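Local atomic coordinates of MstE (Scytonema sp. PCC 10023, PDB entry 6SBF), a protein that probably catalyses, as a monodomain class II terpene cyclase, the cyclisation of isoprenoid chains into the complex scaffolds of merosterols. Residues G145-F150 / T177-A182; Q170-A175 / L311-P316. The protein carries 1 engineered substitution. One frame throughout, in Å; residues are numbered along the deposited sequence.

Overall arrangement
MstE is a single chain, about half helical, with an alpha6-alpha6 barrel, and both contacts involve the loops that join its helices. From the N terminus, residues 145-150 come first, after helix 128-138; contact 1 returns helix 177-183 onto them, closing a loop with 26 residues between the segments that includes helix 152-158. Residues 170-175 lie inside that loop and pair in contact 2 with residues 311-316, across 135 residues. The two closures therefore cross instead of nesting. Their centres are about 11 Å apart, and they touch where Ala148 CB lies 3.3 Å from Gly174 O. Together they tie the loops beside helix 177-183 to the small sheet holding strand 311-313.

Contact 1: residues G145-F150 / T177-A182; sequences GGIATF and TCVSAA
Ile147 sets its CG2 methyl over the backbone of Ser180, with CG2 3.6 Å from Ser180 CA and 3.8 Å from Val179 CG1. Its CG1 branch stands anti to the backbone N (chi1 -158°), which leaves CG2 as the branch that reaches the helix. Val179 divides its two methyls between neighbours: CG1 meets Ile147, while CG2 comes within 3.2 Å of Thr149 OG1, the two side chains crossing nearly at right angles. That oxygen has its polar partners elsewhere, in His176 ND1 and Trp211 NE1, so its contact with Val179 is plain packing, and a close one.

The polar link between the segments is Ile147 N to Ser180 OG, 2.9 Å long and nearly straight at 177°. Ser180 OG lies anti to its own carbonyl carbon (chi1 -64°) and is also hydrogen-bonded to His176 O, one turn earlier. Because a carbonyl can only accept, the hydroxyl probably donates there and receives the amide of Ile147. Gly146 passes close beside it, its CA 3.6 Å from Ser180 OG. With an alanine here, the hydroxyl that joins the Ile147 amide to His176 O is gone, and the buried amide would probably be left without this acceptor.

An inter-helix loop of the barrel protein thus packs on the start of helix 177-183, whose Val179 also touches helix 109-121. Since His176 further makes a backbone hydrogen bond with Ile147, the chemistry implies that the buried loop has several of its polar atoms met where this helix begins, with methyl groups packed alongside.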
ATOM      1  N   GLY A 145      -5.795  17.682  10.510  1.00 25.24           N
ATOM      2  CA  GLY A 145      -4.392  17.246  10.666  1.00 30.90           C
ATOM      3  C   GLY A 145      -3.939  16.086   9.800  1.00 22.97           C
ATOM      4  O   GLY A 145      -2.708  15.699   9.982  1.00 27.86           O
ATOM      5  N   GLY A 146      -4.844  15.515   9.004  1.00 18.53           N
ATOM      6  CA  GLY A 146      -4.593  14.465   7.991  1.00 14.93           C
ATOM      7  C   GLY A 146      -4.400  14.994   6.564  1.00 15.57           C
ATOM      8  O   GLY A 146      -4.417  16.208   6.321  1.00 18.13           O
ATOM      9  N   ILE A 147      -4.185  14.075   5.644  1.00 14.58           N
ATOM     10  CA  ILE A 147      -4.013  14.449   4.249  1.00 14.74           C
ATOM     11  C   ILE A 147      -5.137  13.862   3.403  1.00 13.89           C
ATOM     12  O   ILE A 147      -5.542  12.695   3.611  1.00 14.74           O
ATOM     13  CB  ILE A 147      -2.611  14.079   3.774  1.00 20.19           C
ATOM     14  CG1 ILE A 147      -2.226  14.895   2.563  1.00 27.12           C
ATOM     15  CG2 ILE A 147      -2.540  12.648   3.551  1.00 20.94           C
ATOM     16  CD1 ILE A 147      -0.739  15.032   2.420  1.00 27.74           C
ATOM     17  N   ALA A 148      -5.625  14.682   2.488  1.00 13.17           N
ATOM     18  CA  ALA A 148      -6.677  14.302   1.522  1.00 14.36           C
ATOM     19  C   ALA A 148      -6.029  13.762   0.233  1.00 13.03           C
ATOM     20  O   ALA A 148      -5.024  14.284  -0.219  1.00 17.19           O
ATOM     21  CB  ALA A 148      -7.591  15.439   1.211  1.00 16.28           C
ATOM     22  N   THR A 149      -6.673  12.804  -0.404  1.00 13.80           N
ATOM     23  CA  THR A 149      -6.169  12.215  -1.657  1.00 13.22           C
ATOM     24  C   THR A 149      -6.219  13.256  -2.771  1.00 14.08           C
ATOM     25  O   THR A 149      -5.225  13.441  -3.514  1.00 14.15           O
ATOM     26  CB  THR A 149      -6.980  10.986  -2.059  1.00 14.62           C
ATOM     27  OG1 THR A 149      -6.832   9.964  -1.075  1.00 15.22           O
ATOM     28  CG2 THR A 149      -6.527  10.404  -3.378  1.00 16.34           C
ATOM     29  N   PHE A 150      -7.362  13.883  -2.970  1.00 14.55           N
ATOM     30  CA  PHE A 150      -7.613  14.753  -4.126  1.00 15.10           C
ATOM     31  C   PHE A 150      -8.016  16.144  -3.685  1.00 16.81           C
ATOM     32  O   PHE A 150      -8.693  16.325  -2.667  1.00 20.11           O
ATOM     33  CB  PHE A 150      -8.807  14.237  -4.914  1.00 17.77           C
ATOM     34  CG  PHE A 150      -8.576  12.954  -5.654  1.00 16.57           C
ATOM     35  CD1 PHE A 150      -7.646  12.876  -6.679  1.00 17.22           C
ATOM     36  CD2 PHE A 150      -9.289  11.815  -5.326  1.00 17.87           C
ATOM     37  CE1 PHE A 150      -7.459  11.697  -7.361  1.00 17.56           C
ATOM     38  CE2 PHE A 150      -9.070  10.625  -5.995  1.00 19.06           C
ATOM     39  CZ  PHE A 150      -8.178  10.576  -7.038  1.00 18.79           C
ATOM     40  N   THR A 177      -7.218   8.144   6.142  1.00 14.22           N
ATOM     41  CA  THR A 177      -6.237   7.581   7.070  1.00 14.36           C
ATOM     42  C   THR A 177      -5.210   6.719   6.349  1.00 13.00           C
ATOM     43  O   THR A 177      -4.026   6.724   6.735  1.00 13.86           O
ATOM     44  CB  THR A 177      -6.999   6.848   8.164  1.00 15.07           C
ATOM     45  OG1 THR A 177      -7.960   7.749   8.765  1.00 19.66           O
ATOM     46  CG2 THR A 177      -6.088   6.351   9.253  1.00 21.64           C
ATOM     47  N   CYS A 178      -5.612   6.000   5.324  1.00 13.10           N
ATOM     48  CA  CYS A 178      -4.735   5.144   4.518  1.00 13.46           C
ATOM     49  C   CYS A 178      -3.644   6.024   3.847  1.00 12.11           C
ATOM     50  O   CYS A 178      -2.456   5.703   3.894  1.00 14.18           O
ATOM     51  CB  CYS A 178      -5.537   4.365   3.476  1.00 13.67           C
ATOM     52  SG  CYS A 178      -6.727   5.349   2.513  1.00 13.99           S
ATOM     53  N   VAL A 179      -4.047   7.126   3.235  1.00 11.89           N
ATOM     54  CA  VAL A 179      -3.122   8.039   2.550  1.00 12.02           C
ATOM     55  C   VAL A 179      -2.277   8.746   3.588  1.00 12.88           C
ATOM     56  O   VAL A 179      -1.036   8.881   3.395  1.00 13.31           O
ATOM     57  CB  VAL A 179      -3.871   9.022   1.669  1.00 13.40           C
ATOM     58  CG1 VAL A 179      -2.891   9.959   0.948  1.00 14.35           C
ATOM     59  CG2 VAL A 179      -4.733   8.267   0.686  1.00 14.97           C
ATOM     60  N   SER A 180      -2.824   9.174   4.705  1.00 12.76           N
ATOM     61  CA  SER A 180      -2.068   9.833   5.773  1.00 12.06           C
ATOM     62  C   SER A 180      -0.994   8.878   6.314  1.00 12.72           C
ATOM     63  O   SER A 180       0.164   9.300   6.533  1.00 13.27           O
ATOM     64  CB  SER A 180      -3.020  10.279   6.876  1.00 13.38           C
ATOM     65  OG  SER A 180      -3.937  11.254   6.422  1.00 14.45           O
ATOM     66  N   ALA A 181      -1.305   7.613   6.515  1.00 12.87           N
ATOM     67  CA  ALA A 181      -0.371   6.622   7.031  1.00 13.47           C
ATOM     68  C   ALA A 181       0.802   6.490   6.053  1.00 13.55           C
ATOM     69  O   ALA A 181       1.979   6.417   6.463  1.00 14.84           O
ATOM     70  CB  ALA A 181      -1.060   5.298   7.274  1.00 14.28           C
ATOM     71  N   ALA A 182       0.510   6.372   4.780  1.00 13.44           N
ATOM     72  CA  ALA A 182       1.548   6.192   3.763  1.00 13.07           C
ATOM     73  C   ALA A 182       2.407   7.467   3.663  1.00 11.87           C
ATOM     74  O   ALA A 182       3.643   7.357   3.577  1.00 13.91           O
ATOM     75  CB  ALA A 182       0.926   5.840   2.434  1.00 13.65           C
TER

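Contact 2: residues Q170-A175 / L311-P316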
ATOM      1  N   GLN A 170     -16.922  15.586  -0.890  1.00 22.81           N
ATOM      2  CA  GLN A 170     -16.254  15.705   0.434  1.00 23.94           C
ATOM      3  C   GLN A 170     -15.750  14.347   0.917  1.00 19.83           C
ATOM      4  O   GLN A 170     -14.879  14.328   1.822  1.00 24.05           O
ATOM      5  CB  GLN A 170     -17.201  16.351   1.439  1.00 26.26           C
ATOM      6  CG  GLN A 170     -17.389  17.820   1.124  1.00 31.02           C
ATOM      7  CD  GLN A 170     -16.044  18.493   0.935  1.00 30.49           C
ATOM      8  OE1 GLN A 170     -15.202  18.560   1.849  1.00 35.59           O
ATOM      9  NE2 GLN A 170     -15.827  19.025  -0.244  1.00 38.25           N
ATOM     10  N   GLY A 171     -16.264  13.230   0.398  1.00 20.02           N
ATOM     11  CA  GLY A 171     -15.678  11.907   0.661  1.00 18.31           C
ATOM     12  C   GLY A 171     -14.304  11.774   0.022  1.00 17.79           C
ATOM     13  O   GLY A 171     -13.313  11.534   0.745  1.00 18.34           O
ATOM     14  N   TRP A 172     -14.242  11.979  -1.287  1.00 19.06           N
ATOM     15  CA  TRP A 172     -12.965  11.811  -2.004  1.00 19.28           C
ATOM     16  C   TRP A 172     -11.944  12.899  -1.647  1.00 18.42           C
ATOM     17  O   TRP A 172     -10.749  12.674  -1.911  1.00 19.59           O
ATOM     18  CB  TRP A 172     -13.242  11.843  -3.492  1.00 19.45           C
ATOM     19  CG  TRP A 172     -13.916  10.635  -4.022  1.00 18.28           C
ATOM     20  CD1 TRP A 172     -14.346   9.534  -3.340  1.00 18.78           C
ATOM     21  CD2 TRP A 172     -14.310  10.442  -5.385  1.00 20.35           C
ATOM     22  NE1 TRP A 172     -14.954   8.663  -4.206  1.00 18.01           N
ATOM     23  CE2 TRP A 172     -14.923   9.183  -5.463  1.00 20.65           C
ATOM     24  CE3 TRP A 172     -14.136  11.199  -6.528  1.00 24.48           C
ATOM     25  CZ2 TRP A 172     -15.373   8.647  -6.658  1.00 23.62           C
ATOM     26  CZ3 TRP A 172     -14.606  10.677  -7.702  1.00 29.09           C
ATOM     27  CH2 TRP A 172     -15.225   9.430  -7.770  1.00 29.32           C
ATOM     28  N   CYS A 173     -12.365  14.028  -1.095  1.00 20.28           N
ATOM     29  CA  CYS A 173     -11.509  15.222  -0.881  1.00 20.74           C
ATOM     30  C   CYS A 173     -11.331  15.507   0.613  1.00 18.42           C
ATOM     31  O   CYS A 173     -10.796  16.563   0.952  1.00 20.83           O
ATOM     32  CB  CYS A 173     -12.016  16.438  -1.637  1.00 22.49           C
ATOM     33  SG  CYS A 173     -12.139  16.127  -3.407  1.00 27.71           S
ATOM     34  N   GLY A 174     -11.712  14.583   1.462  1.00 18.26           N
ATOM     35  CA  GLY A 174     -11.439  14.680   2.901  1.00 17.91           C
ATOM     36  C   GLY A 174     -10.144  14.008   3.267  1.00 15.95           C
ATOM     37  O   GLY A 174      -9.585  13.217   2.499  1.00 15.38           O
ATOM     38  N   ALA A 175      -9.740  14.206   4.514  1.00 16.03           N
ATOM     39  CA  ALA A 175      -8.592  13.487   5.067  1.00 16.91           C
ATOM     40  C   ALA A 175      -8.847  11.990   5.003  1.00 15.26           C
ATOM     41  O   ALA A 175      -9.939  11.539   5.420  1.00 18.27           O
ATOM     42  CB  ALA A 175      -8.288  13.943   6.458  1.00 20.76           C
ATOM     43  N   LEU A 311      -9.371  -2.622  -3.944  1.00 14.03           N
ATOM     44  CA  LEU A 311      -9.465  -1.158  -3.981  1.00 13.84           C
ATOM     45  C   LEU A 311     -10.960  -0.822  -4.131  1.00 14.77           C
ATOM     46  O   LEU A 311     -11.602  -1.240  -5.139  1.00 17.00           O
ATOM     47  CB  LEU A 311      -8.654  -0.637  -5.155  1.00 15.41           C
ATOM     48  CG  LEU A 311      -8.609   0.864  -5.348  1.00 18.72           C
ATOM     49  CD1 LEU A 311      -7.834   1.507  -4.234  1.00 23.16           C
ATOM     50  CD2 LEU A 311      -7.982   1.166  -6.707  1.00 21.66           C
ATOM     51  N   ARG A 312     -11.480  -0.058  -3.225  1.00 15.11           N
ATOM     52  CA  ARG A 312     -12.884   0.299  -3.286  1.00 15.76           C
ATOM     53  C   ARG A 312     -13.054   1.702  -3.794  1.00 15.93           C
ATOM     54  O   ARG A 312     -12.185   2.570  -3.604  1.00 19.11           O
ATOM     55  CB  ARG A 312     -13.490  -0.138  -2.002  1.00 25.27           C
ATOM     56  CG  ARG A 312     -13.153   0.794  -0.928  1.00 23.29           C
ATOM     57  CD  ARG A 312     -13.563  -0.041   0.309  1.00 29.22           C
ATOM     58  NE  ARG A 312     -13.210   0.725   1.440  1.00 27.13           N
ATOM     59  CZ  ARG A 312     -13.338   0.455   2.801  1.00 19.95           C
ATOM     60  NH1 ARG A 312     -12.931   1.406   3.601  1.00 17.49           N
ATOM     61  NH2 ARG A 312     -13.820  -0.641   3.331  1.00 25.16           N
ATOM     62  N   ILE A 313     -14.174   1.900  -4.489  1.00 14.66           N
ATOM     63  CA  ILE A 313     -14.528   3.207  -5.033  1.00 15.93           C
ATOM     64  C   ILE A 313     -15.778   3.648  -4.288  1.00 16.15           C
ATOM     65  O   ILE A 313     -16.908   3.356  -4.683  1.00 16.84           O
ATOM     66  CB  ILE A 313     -14.754   3.140  -6.531  1.00 20.99           C
ATOM     67  CG1 ILE A 313     -13.565   2.476  -7.247  1.00 25.30           C
ATOM     68  CG2 ILE A 313     -15.048   4.564  -6.980  1.00 23.36           C
ATOM     69  CD1 ILE A 313     -12.158   3.080  -6.942  1.00 32.36           C
ATOM     70  N   PRO A 314     -15.640   4.414  -3.172  1.00 16.47           N
ATOM     71  CA  PRO A 314     -16.824   4.929  -2.510  1.00 17.21           C
ATOM     72  C   PRO A 314     -17.491   5.960  -3.403  1.00 17.68           C
ATOM     73  O   PRO A 314     -16.858   6.544  -4.268  1.00 18.56           O
ATOM     74  CB  PRO A 314     -16.285   5.625  -1.261  1.00 17.79           C
ATOM     75  CG  PRO A 314     -14.874   5.027  -1.086  1.00 17.02           C
ATOM     76  CD  PRO A 314     -14.415   4.879  -2.519  1.00 16.37           C
ATOM     77  N   TYR A 315     -18.771   6.198  -3.145  1.00 17.51           N
ATOM     78  CA  TYR A 315     -19.409   7.381  -3.749  1.00 17.64           C
ATOM     79  C   TYR A 315     -18.618   8.619  -3.342  1.00 16.38           C
ATOM     80  O   TYR A 315     -18.067   8.691  -2.227  1.00 18.00           O
ATOM     81  CB  TYR A 315     -20.868   7.484  -3.311  1.00 17.73           C
ATOM     82  CG  TYR A 315     -21.785   6.512  -3.995  1.00 18.66           C
ATOM     83  CD1 TYR A 315     -22.003   5.251  -3.487  1.00 19.80           C
ATOM     84  CD2 TYR A 315     -22.399   6.842  -5.188  1.00 22.05           C
ATOM     85  CE1 TYR A 315     -22.821   4.333  -4.123  1.00 21.70           C
ATOM     86  CE2 TYR A 315     -23.220   5.939  -5.838  1.00 24.34           C
ATOM     87  CZ  TYR A 315     -23.453   4.682  -5.292  1.00 24.81           C
ATOM     88  OH  TYR A 315     -24.278   3.789  -5.928  1.00 26.44           O
ATOM     89  N   PRO A 316     -18.547   9.640  -4.217  1.00 17.49           N
ATOM     90  CA  PRO A 316     -17.754  10.834  -3.943  1.00 17.60           C
ATOM     91  C   PRO A 316     -18.120  11.552  -2.646  1.00 17.81           C
ATOM     92  O   PRO A 316     -17.254  12.221  -2.070  1.00 20.81           O
ATOM     93  CB  PRO A 316     -17.863  11.763  -5.161  1.00 20.31           C
ATOM     94  CG  PRO A 316     -18.491  10.906  -6.187  1.00 30.08           C
ATOM     95  CD  PRO A 316     -19.147   9.696  -5.557  1.00 22.10           C
TER
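The side chains of Trp172 and Pro316 lie side by side, pointing the same way, as the tight part of the contact. Pro316 CA stands over one face of the indole, 3.5 Å from the centroid of the five-membered ring and 7° off its normal, a CH-pi contact; Pro316 CB follows at 3.8 Å from Trp172 CD2. At the ring edge, Trp172 NE1 donates to Pro314 O over 2.8 Å, from above the carbonyl plane. Together these probably limit how the indole can tilt or turn. With CG anti to the carbonyl carbon (chi1 -72°), the indole extends along Pro316 while Trp172 N reaches Pro316 O at 3.1 Å; that oxygen also accepts Gly171 N, weakly.

Ile313 CG2, 4.1 Å from Trp172 CZ2, forms a looser but still buried flank, packed on Phe50 of strand 47-50. On the solvent side Gln170 and Tyr315 are partly exposed, their bonds to CB pointing away from the other segment. The contact thus joins the type I turn Gly171-Gly174, its indole touched by Ile155 of helix 152-158, Trp211 and Phe169, to the segment leaving edge strand 311-313, which pairs antiparallel with strand 342-344.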